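Local atomic coordinates of orotidine-5-phosphate decarboxylase/orotate phosphoribosyltransferase, putative (Ompdcase-oprtase, putative) (Leishmania infantum, PDB entry 3QW3), a protein that probably catalyses, through this decarboxylase domain of a bifunctional UMP synthase, the conversion of orotidine 5'-phosphate to UMP and CO2, the last step of de novo UMP synthesis. Residues Phe196-Ile201 with Met223-Ser228; Leu15-Leu20 with Ala45-Pro50. All coordinates share one frame; numbering follows the deposited sequence.

Interaction 1. Residues Phe196-Ile201 with Met223-Ser228. With SO4 (sulfate ion), chain E.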
ATOM      1  N   PHE A 196       2.461 -16.175 -10.832  1.00 16.67           N
ATOM      2  CA  PHE A 196       3.228 -15.616  -9.718  1.00 16.45           C
ATOM      3  C   PHE A 196       4.181 -14.563 -10.265  1.00 16.57           C
ATOM      4  O   PHE A 196       4.845 -14.783 -11.290  1.00 17.05           O
ATOM      5  CB  PHE A 196       4.071 -16.675  -8.988  1.00 15.80           C
ATOM      6  CG  PHE A 196       3.296 -17.809  -8.359  1.00 16.13           C
ATOM      7  CD1 PHE A 196       1.903 -17.810  -8.271  1.00 14.94           C
ATOM      8  CD2 PHE A 196       3.997 -18.878  -7.801  1.00 16.16           C
ATOM      9  CE1 PHE A 196       1.231 -18.889  -7.675  1.00 15.99           C
ATOM     10  CE2 PHE A 196       3.332 -19.948  -7.198  1.00 16.34           C
ATOM     11  CZ  PHE A 196       1.949 -19.948  -7.140  1.00 16.08           C
ATOM     12  N   LEU A 197       4.247 -13.422  -9.590  1.00 16.27           N
ATOM     13  CA  LEU A 197       5.304 -12.451  -9.838  1.00 16.79           C
ATOM     14  C   LEU A 197       6.371 -12.772  -8.811  1.00 17.33           C
ATOM     15  O   LEU A 197       6.106 -12.749  -7.608  1.00 16.38           O
ATOM     16  CB  LEU A 197       4.783 -11.020  -9.678  1.00 16.55           C
ATOM     17  CG  LEU A 197       5.794  -9.872  -9.775  1.00 16.57           C
ATOM     18  CD1 LEU A 197       6.488  -9.802 -11.135  1.00 16.48           C
ATOM     19  CD2 LEU A 197       5.101  -8.541  -9.463  1.00 16.71           C
ATOM     20  N   VAL A 198       7.575 -13.077  -9.295  1.00 18.16           N
ATOM     21  CA  VAL A 198       8.616 -13.688  -8.475  1.00 19.91           C
ATOM     22  C   VAL A 198       9.851 -12.789  -8.422  1.00 21.33           C
ATOM     23  O   VAL A 198      10.687 -12.826  -9.332  1.00 21.46           O
ATOM     24  CB  VAL A 198       8.968 -15.112  -9.000  1.00 19.64           C
ATOM     25  CG1 VAL A 198      10.007 -15.790  -8.120  1.00 20.69           C
ATOM     26  CG2 VAL A 198       7.716 -15.962  -9.062  1.00 19.84           C
ATOM     27  N   PRO A 199       9.955 -11.956  -7.371  1.00 22.79           N
ATOM     28  CA  PRO A 199      11.133 -11.099  -7.238  1.00 24.32           C
ATOM     29  C   PRO A 199      12.279 -11.743  -6.451  1.00 25.75           C
ATOM     30  O   PRO A 199      12.054 -12.690  -5.681  1.00 26.23           O
ATOM     31  CB  PRO A 199      10.591  -9.871  -6.500  1.00 24.19           C
ATOM     32  CG  PRO A 199       9.379 -10.360  -5.745  1.00 24.16           C
ATOM     33  CD  PRO A 199       8.947 -11.684  -6.326  1.00 22.75           C
ATOM     34  N   GLY A 200      13.494 -11.248  -6.687  1.00 27.29           N
ATOM     35  CA  GLY A 200      14.674 -11.580  -5.877  1.00 29.14           C
ATOM     36  C   GLY A 200      15.363 -12.924  -6.062  1.00 30.30           C
ATOM     37  O   GLY A 200      15.636 -13.610  -5.072  1.00 31.07           O
ATOM     38  N   ILE A 201      15.671 -13.298  -7.306  1.00 31.13           N
ATOM     39  CA  ILE A 201      16.431 -14.539  -7.570  1.00 31.83           C
ATOM     40  C   ILE A 201      17.899 -14.459  -7.132  1.00 32.11           C
ATOM     41  O   ILE A 201      18.497 -13.384  -7.115  1.00 32.54           O
ATOM     42  CB  ILE A 201      16.369 -15.006  -9.055  1.00 31.94           C
ATOM     43  CG1 ILE A 201      16.664 -13.849 -10.021  1.00 32.60           C
ATOM     44  CG2 ILE A 201      15.026 -15.681  -9.357  1.00 32.44           C
ATOM     45  CD1 ILE A 201      17.217 -14.304 -11.366  1.00 32.89           C
ATOM     46  N   MET A 223       5.000 -18.287 -14.132  1.00 16.98           N
ATOM     47  CA  MET A 223       5.941 -17.556 -13.293  1.00 17.58           C
ATOM     48  C   MET A 223       6.527 -16.405 -14.068  1.00 17.60           C
ATOM     49  O   MET A 223       6.965 -16.564 -15.210  1.00 17.17           O
ATOM     50  CB  MET A 223       7.069 -18.458 -12.793  1.00 18.27           C
ATOM     51  CG  MET A 223       6.721 -19.261 -11.565  1.00 21.20           C
ATOM     52  SD  MET A 223       8.159 -20.244 -11.142  1.00 25.67           S
ATOM     53  CE  MET A 223       9.142 -19.106 -10.173  1.00 24.76           C
ATOM     54  N   LEU A 224       6.508 -15.237 -13.437  1.00 17.27           N
ATOM     55  CA  LEU A 224       7.088 -14.040 -14.016  0.70 17.36           C
ATOM     56  C   LEU A 224       8.270 -13.672 -13.133  1.00 17.64           C
ATOM     57  O   LEU A 224       8.099 -13.234 -11.987  1.00 17.86           O
ATOM     58  CB  LEU A 224       6.060 -12.898 -14.056  0.70 17.81           C
ATOM     59  CG  LEU A 224       5.728 -12.168 -15.361  0.70 18.03           C
ATOM     60  CD1 LEU A 224       4.980 -10.869 -15.045  0.70 15.04           C
ATOM     61  CD2 LEU A 224       6.943 -11.896 -16.259  0.70 16.68           C
ATOM     62  N   ILE A 225       9.474 -13.887 -13.661  1.00 16.89           N
ATOM     63  CA  ILE A 225      10.714 -13.711 -12.898  1.00 17.17           C
ATOM     64  C   ILE A 225      11.254 -12.294 -13.006  1.00 16.55           C
ATOM     65  O   ILE A 225      11.783 -11.901 -14.047  1.00 15.67           O
ATOM     66  CB  ILE A 225      11.822 -14.704 -13.360  1.00 17.35           C
ATOM     67  CG1 ILE A 225      11.304 -16.151 -13.395  1.00 19.79           C
ATOM     68  CG2 ILE A 225      13.098 -14.552 -12.501  1.00 17.85           C
ATOM     69  CD1 ILE A 225      10.820 -16.687 -12.079  1.00 21.36           C
ATOM     70  N   ASN A 226      11.139 -11.532 -11.924  1.00 16.28           N
ATOM     71  CA  ASN A 226      11.595 -10.155 -11.945  1.00 16.31           C
ATOM     72  C   ASN A 226      13.074 -10.050 -11.623  1.00 16.93           C
ATOM     73  O   ASN A 226      13.553 -10.661 -10.668  1.00 17.12           O
ATOM     74  CB  ASN A 226      10.799  -9.276 -10.975  1.00 16.24           C
ATOM     75  CG  ASN A 226      11.256  -7.832 -10.999  1.00 16.54           C
ATOM     76  OD1 ASN A 226      11.996  -7.384 -10.108  1.00 19.45           O
ATOM     77  ND2 ASN A 226      10.847  -7.097 -12.022  1.00 14.67           N
ATOM     78  N   VAL A 227      13.786  -9.273 -12.429  1.00 17.49           N
ATOM     79  CA  VAL A 227      15.171  -8.928 -12.146  1.00 18.63           C
ATOM     80  C   VAL A 227      15.331  -7.416 -12.227  1.00 19.66           C
ATOM     81  O   VAL A 227      14.917  -6.784 -13.206  1.00 19.09           O
ATOM     82  CB  VAL A 227      16.160  -9.631 -13.111  1.00 18.50           C
ATOM     83  CG1 VAL A 227      17.600  -9.258 -12.761  1.00 19.33           C
ATOM     84  CG2 VAL A 227      15.985 -11.143 -13.039  1.00 18.87           C
ATOM     85  N   SER A 228      15.923  -6.839 -11.186  1.00 21.09           N
ATOM     86  CA  SER A 228      16.192  -5.410 -11.173  1.00 23.08           C
ATOM     87  C   SER A 228      17.693  -5.134 -11.272  1.00 23.85           C
ATOM     88  O   SER A 228      18.208  -4.886 -12.367  1.00 24.10           O
ATOM     89  CB  SER A 228      15.592  -4.754  -9.929  1.00 23.32           C
ATOM     90  OG  SER A 228      15.914  -3.374  -9.896  1.00 25.58           O
TER
HETATM   91  S   SO4 E 258      17.405  -7.898  -7.975  1.00 51.17           S
HETATM   92  O1  SO4 E 258      17.516  -8.611  -6.705  1.00 51.20           O
HETATM   93  O2  SO4 E 258      16.209  -8.356  -8.679  1.00 50.92           O
HETATM   94  O3  SO4 E 258      17.310  -6.462  -7.722  1.00 50.56           O
HETATM   95  O4  SO4 E 258      18.583  -8.175  -8.798  1.00 51.14           O
HETATM   96  O   HOH W   1      13.321 -12.977  -9.283  1.00 25.56           O
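Met223 and Val198 meet because the methionine chain, with CG anti to its carbonyl carbon (chi1 -83°), bends at chi3 (84°) and lays its terminal methyl against the valine. CE comes to 3.6 Å from Val198 CG2, the branch beside the valine's backbone N. Ile225 runs alongside the same valine, its CD1 3.9 Å from Val198 CB. The two groups lie next to each other and meet Val198 together, on the face that Phe196 shares, where Leu184 of helix 181-190 packs. The strands are parallel, their axes 21° apart, and neighbours in the eight-stranded TIM barrel of orotidine monophosphate decarboxylase. Leu224 N donates to Phe196 O (2.8 Å) and Val198 N to Leu224 O (2.7 Å), both nearly on the carbonyl axis, whereas Asn226 N approaches Val198 O from above its plane. Asn226 CB lies 3.9 Å from Val198 O, close to Pro199, and CG, anti to the backbone N, leads on towards Lys49. Beyond Pro199 the chains part, and water 1 donates to Val198 O and Asn226 O (2.7 Å). Ile201 crosses Ile225 and Val227 at about a right angle, with CD1 3.8 Å from Val227 CG2. Ser228 N, just ahead of helix 229-232, bonds O2 of the chain E sulfate at 2.9 Å; with Arg229 N and Gly230 N it grips this probable crystallisation additive, consistent with a pocket for the substrate phosphate.

Interaction 2. Residues Leu15-Leu20 with Ala45-Pro50. With SO4 (sulfate ion), chain D.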
ATOM      1  N   LEU A  15       9.951 -15.456 -19.810  1.00 13.52           N
ATOM      2  CA  LEU A  15       9.279 -15.230 -18.520  1.00 13.58           C
ATOM      3  C   LEU A  15       9.978 -14.138 -17.703  1.00 13.70           C
ATOM      4  O   LEU A  15       9.727 -13.990 -16.496  1.00 13.75           O
ATOM      5  CB  LEU A  15       9.209 -16.520 -17.703  1.00 13.58           C
ATOM      6  CG  LEU A  15       8.433 -17.695 -18.303  1.00 13.55           C
ATOM      7  CD1 LEU A  15       8.431 -18.873 -17.336  1.00 13.06           C
ATOM      8  CD2 LEU A  15       7.000 -17.302 -18.670  1.00 13.32           C
ATOM      9  N   LEU A  16      10.856 -13.387 -18.357  1.00 13.77           N
ATOM     10  CA  LEU A  16      11.648 -12.361 -17.678  1.00 13.93           C
ATOM     11  C   LEU A  16      10.883 -11.049 -17.523  1.00 14.28           C
ATOM     12  O   LEU A  16      10.425 -10.470 -18.501  1.00 14.60           O
ATOM     13  CB  LEU A  16      12.965 -12.125 -18.425  1.00 14.15           C
ATOM     14  CG  LEU A  16      13.917 -11.080 -17.846  1.00 14.84           C
ATOM     15  CD1 LEU A  16      14.418 -11.507 -16.471  1.00 15.77           C
ATOM     16  CD2 LEU A  16      15.080 -10.851 -18.805  1.00 15.32           C
ATOM     17  N   CYS A  17      10.753 -10.593 -16.278  1.00 14.27           N
ATOM     18  CA  CYS A  17      10.189  -9.276 -15.984  1.00 14.79           C
ATOM     19  C   CYS A  17      11.332  -8.340 -15.639  1.00 14.81           C
ATOM     20  O   CYS A  17      12.142  -8.648 -14.765  1.00 15.90           O
ATOM     21  CB  CYS A  17       9.219  -9.365 -14.813  1.00 14.38           C
ATOM     22  SG  CYS A  17       8.459  -7.792 -14.355  1.00 15.21           S
ATOM     23  N   VAL A  18      11.415  -7.218 -16.341  1.00 14.87           N
ATOM     24  CA  VAL A  18      12.512  -6.273 -16.136  1.00 14.82           C
ATOM     25  C   VAL A  18      12.057  -5.137 -15.220  1.00 15.08           C
ATOM     26  O   VAL A  18      11.163  -4.362 -15.564  1.00 15.16           O
ATOM     27  CB  VAL A  18      13.049  -5.707 -17.473  1.00 14.85           C
ATOM     28  CG1 VAL A  18      14.216  -4.753 -17.234  1.00 14.75           C
ATOM     29  CG2 VAL A  18      13.460  -6.843 -18.427  1.00 14.87           C
ATOM     30  N   GLY A  19      12.674  -5.050 -14.046  1.00 15.67           N
ATOM     31  CA  GLY A  19      12.366  -3.969 -13.114  1.00 15.92           C
ATOM     32  C   GLY A  19      12.852  -2.631 -13.633  1.00 16.57           C
ATOM     33  O   GLY A  19      13.936  -2.538 -14.220  1.00 16.90           O
ATOM     34  N   LEU A  20      12.047  -1.590 -13.446  1.00 16.46           N
ATOM     35  CA  LEU A  20      12.480  -0.247 -13.786  1.00 17.24           C
ATOM     36  C   LEU A  20      12.560   0.547 -12.494  1.00 17.84           C
ATOM     37  O   LEU A  20      11.556   1.074 -12.004  1.00 18.14           O
ATOM     38  CB  LEU A  20      11.558   0.402 -14.821  1.00 16.74           C
ATOM     39  CG  LEU A  20      11.511  -0.346 -16.165  1.00 16.60           C
ATOM     40  CD1 LEU A  20      10.450   0.253 -17.071  1.00 16.57           C
ATOM     41  CD2 LEU A  20      12.880  -0.360 -16.849  1.00 16.46           C
ATOM     42  N   ALA A  45      12.121  -9.356 -22.890  1.00 17.90           N
ATOM     43  CA  ALA A  45      11.256  -9.016 -21.751  1.00 17.37           C
ATOM     44  C   ALA A  45       9.820  -9.493 -21.949  1.00 17.02           C
ATOM     45  O   ALA A  45       9.213  -9.231 -22.990  1.00 17.92           O
ATOM     46  CB  ALA A  45      11.286  -7.519 -21.496  1.00 17.57           C
ATOM     47  N   ALA A  46       9.292 -10.192 -20.945  1.00 15.73           N
ATOM     48  CA  ALA A  46       7.876 -10.560 -20.901  1.00 14.83           C
ATOM     49  C   ALA A  46       7.038  -9.434 -20.303  1.00 14.69           C
ATOM     50  O   ALA A  46       5.857  -9.313 -20.597  1.00 14.29           O
ATOM     51  CB  ALA A  46       7.679 -11.828 -20.101  1.00 15.07           C
ATOM     52  N   ALA A  47       7.663  -8.629 -19.447  1.00 14.17           N
ATOM     53  CA  ALA A  47       6.985  -7.510 -18.788  1.00 14.07           C
ATOM     54  C   ALA A  47       8.008  -6.508 -18.291  1.00 13.83           C
ATOM     55  O   ALA A  47       9.194  -6.838 -18.161  1.00 13.36           O
ATOM     56  CB  ALA A  47       6.134  -8.012 -17.613  1.00 13.94           C
ATOM     57  N   TYR A  48       7.547  -5.281 -18.040  1.00 13.73           N
ATOM     58  CA  TYR A  48       8.321  -4.295 -17.282  1.00 13.89           C
ATOM     59  C   TYR A  48       7.603  -3.959 -15.983  1.00 13.82           C
ATOM     60  O   TYR A  48       6.367  -3.956 -15.932  1.00 13.52           O
ATOM     61  CB  TYR A  48       8.586  -3.031 -18.103  1.00 14.38           C
ATOM     62  CG  TYR A  48       9.619  -3.276 -19.176  1.00 14.84           C
ATOM     63  CD1 TYR A  48      10.976  -3.137 -18.904  1.00 16.37           C
ATOM     64  CD2 TYR A  48       9.238  -3.694 -20.451  1.00 17.03           C
ATOM     65  CE1 TYR A  48      11.935  -3.388 -19.880  1.00 17.88           C
ATOM     66  CE2 TYR A  48      10.187  -3.945 -21.433  1.00 17.26           C
ATOM     67  CZ  TYR A  48      11.531  -3.792 -21.139  1.00 18.75           C
ATOM     68  OH  TYR A  48      12.476  -4.047 -22.110  1.00 18.46           O
ATOM     69  N   LYS A  49       8.390  -3.701 -14.940  1.00 13.74           N
ATOM     70  CA  LYS A  49       7.850  -3.386 -13.616  1.00 14.05           C
ATOM     71  C   LYS A  49       8.427  -2.067 -13.068  1.00 14.31           C
ATOM     72  O   LYS A  49       9.440  -2.061 -12.356  1.00 15.09           O
ATOM     73  CB  LYS A  49       8.089  -4.547 -12.639  1.00 13.78           C
ATOM     74  CG  LYS A  49       7.381  -4.367 -11.284  1.00 13.51           C
ATOM     75  CD  LYS A  49       7.521  -5.585 -10.372  1.00 15.90           C
ATOM     76  CE  LYS A  49       8.924  -5.732  -9.758  1.00 18.49           C
ATOM     77  NZ  LYS A  49       9.330  -4.664  -8.817  1.00 17.74           N
ATOM     78  N   PRO A  50       7.784  -0.938 -13.399  1.00 14.78           N
ATOM     79  CA  PRO A  50       8.247   0.329 -12.839  1.00 14.72           C
ATOM     80  C   PRO A  50       7.968   0.441 -11.342  1.00 14.86           C
ATOM     81  O   PRO A  50       6.932  -0.015 -10.855  1.00 15.23           O
ATOM     82  CB  PRO A  50       7.452   1.380 -13.615  1.00 14.95           C
ATOM     83  CG  PRO A  50       6.290   0.663 -14.162  1.00 15.64           C
ATOM     84  CD  PRO A  50       6.735  -0.737 -14.413  1.00 14.65           C
TER
HETATM   85  S   SO4 D 257      11.568  -5.996  -6.068  1.00 58.59           S
HETATM   86  O1  SO4 D 257      11.018  -5.735  -4.741  1.00 58.83           O
HETATM   87  O2  SO4 D 257      10.500  -6.456  -6.950  1.00 57.75           O
HETATM   88  O3  SO4 D 257      12.158  -4.772  -6.604  1.00 58.77           O
HETATM   89  O4  SO4 D 257      12.602  -7.023  -5.966  1.00 58.47           O
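Tyr48 lies beside Val18, both side chains pointing the same way, and this is the tightly packed part of the contact: Tyr48 CE1 is 3.5 Å from Val18 CB. Val18 CG2 reaches on to the methyl of Ala45, and Leu20 crosses the tyrosine with CD1 3.9 Å from Tyr48 CD1. Leu37 of helix 27-41 covers Val18 and Leu20 on this side, while Tyr48 OH is hydrogen-bonded to Thr41 OG1. That helix links the two strands, making a beta-alpha-beta crossover of the TIM barrel, with the strands parallel at 24°. Their register is kept by Val18 N to Ala47 O, Lys49 N to Val18 O and Leu20 N to Lys49 O (2.9 Å), the last straight at the hydrogen (178°) although Leu20 N stands well above the Lys49 carbonyl plane. Leu16 O takes Ala46 N at 2.7 Å and, weakly, Ala47 N.

Across the sheet, the face of Cys17 and Ala47 is more sparsely paired. Cys17 SG stands 3.7 Å from Lys49 CB, and Gly19 brings no side chain. The side chain of Lys49, CG anti to the backbone N (chi1 -172°), leads away from the partner strand. Its NZ is hydrogen-bonded at 2.8 Å to O2 of the chain D sulfate, probably a crystallisation additive, and forms a salt bridge with Asp82, consistent with the lysine-aspartate array of OMP decarboxylase active sites.

In the fold
Interactions 1 and 2 are centred 8 Å apart and belong to one parallel sheet, since strands 223-227 and 16-20 are adjacent; probable backbone hydrogen bonds run from Ile225 to Leu15 and Cys17. Both join consecutive strands with one helix between them. Interaction 2 is buried throughout; interaction 1 is also mainly buried, but its Gly200-Ile201 end is exposed. Both pack aliphatic groups on the helix-covered side, with an aromatic ring central to interaction 2 and a methionine methyl in interaction 1. Their sulfates differ too: three backbone N-H groups hold one, a lysine NZ binds the other. Asn226 packs on Lys49, bringing the two contacts together inside the barrel.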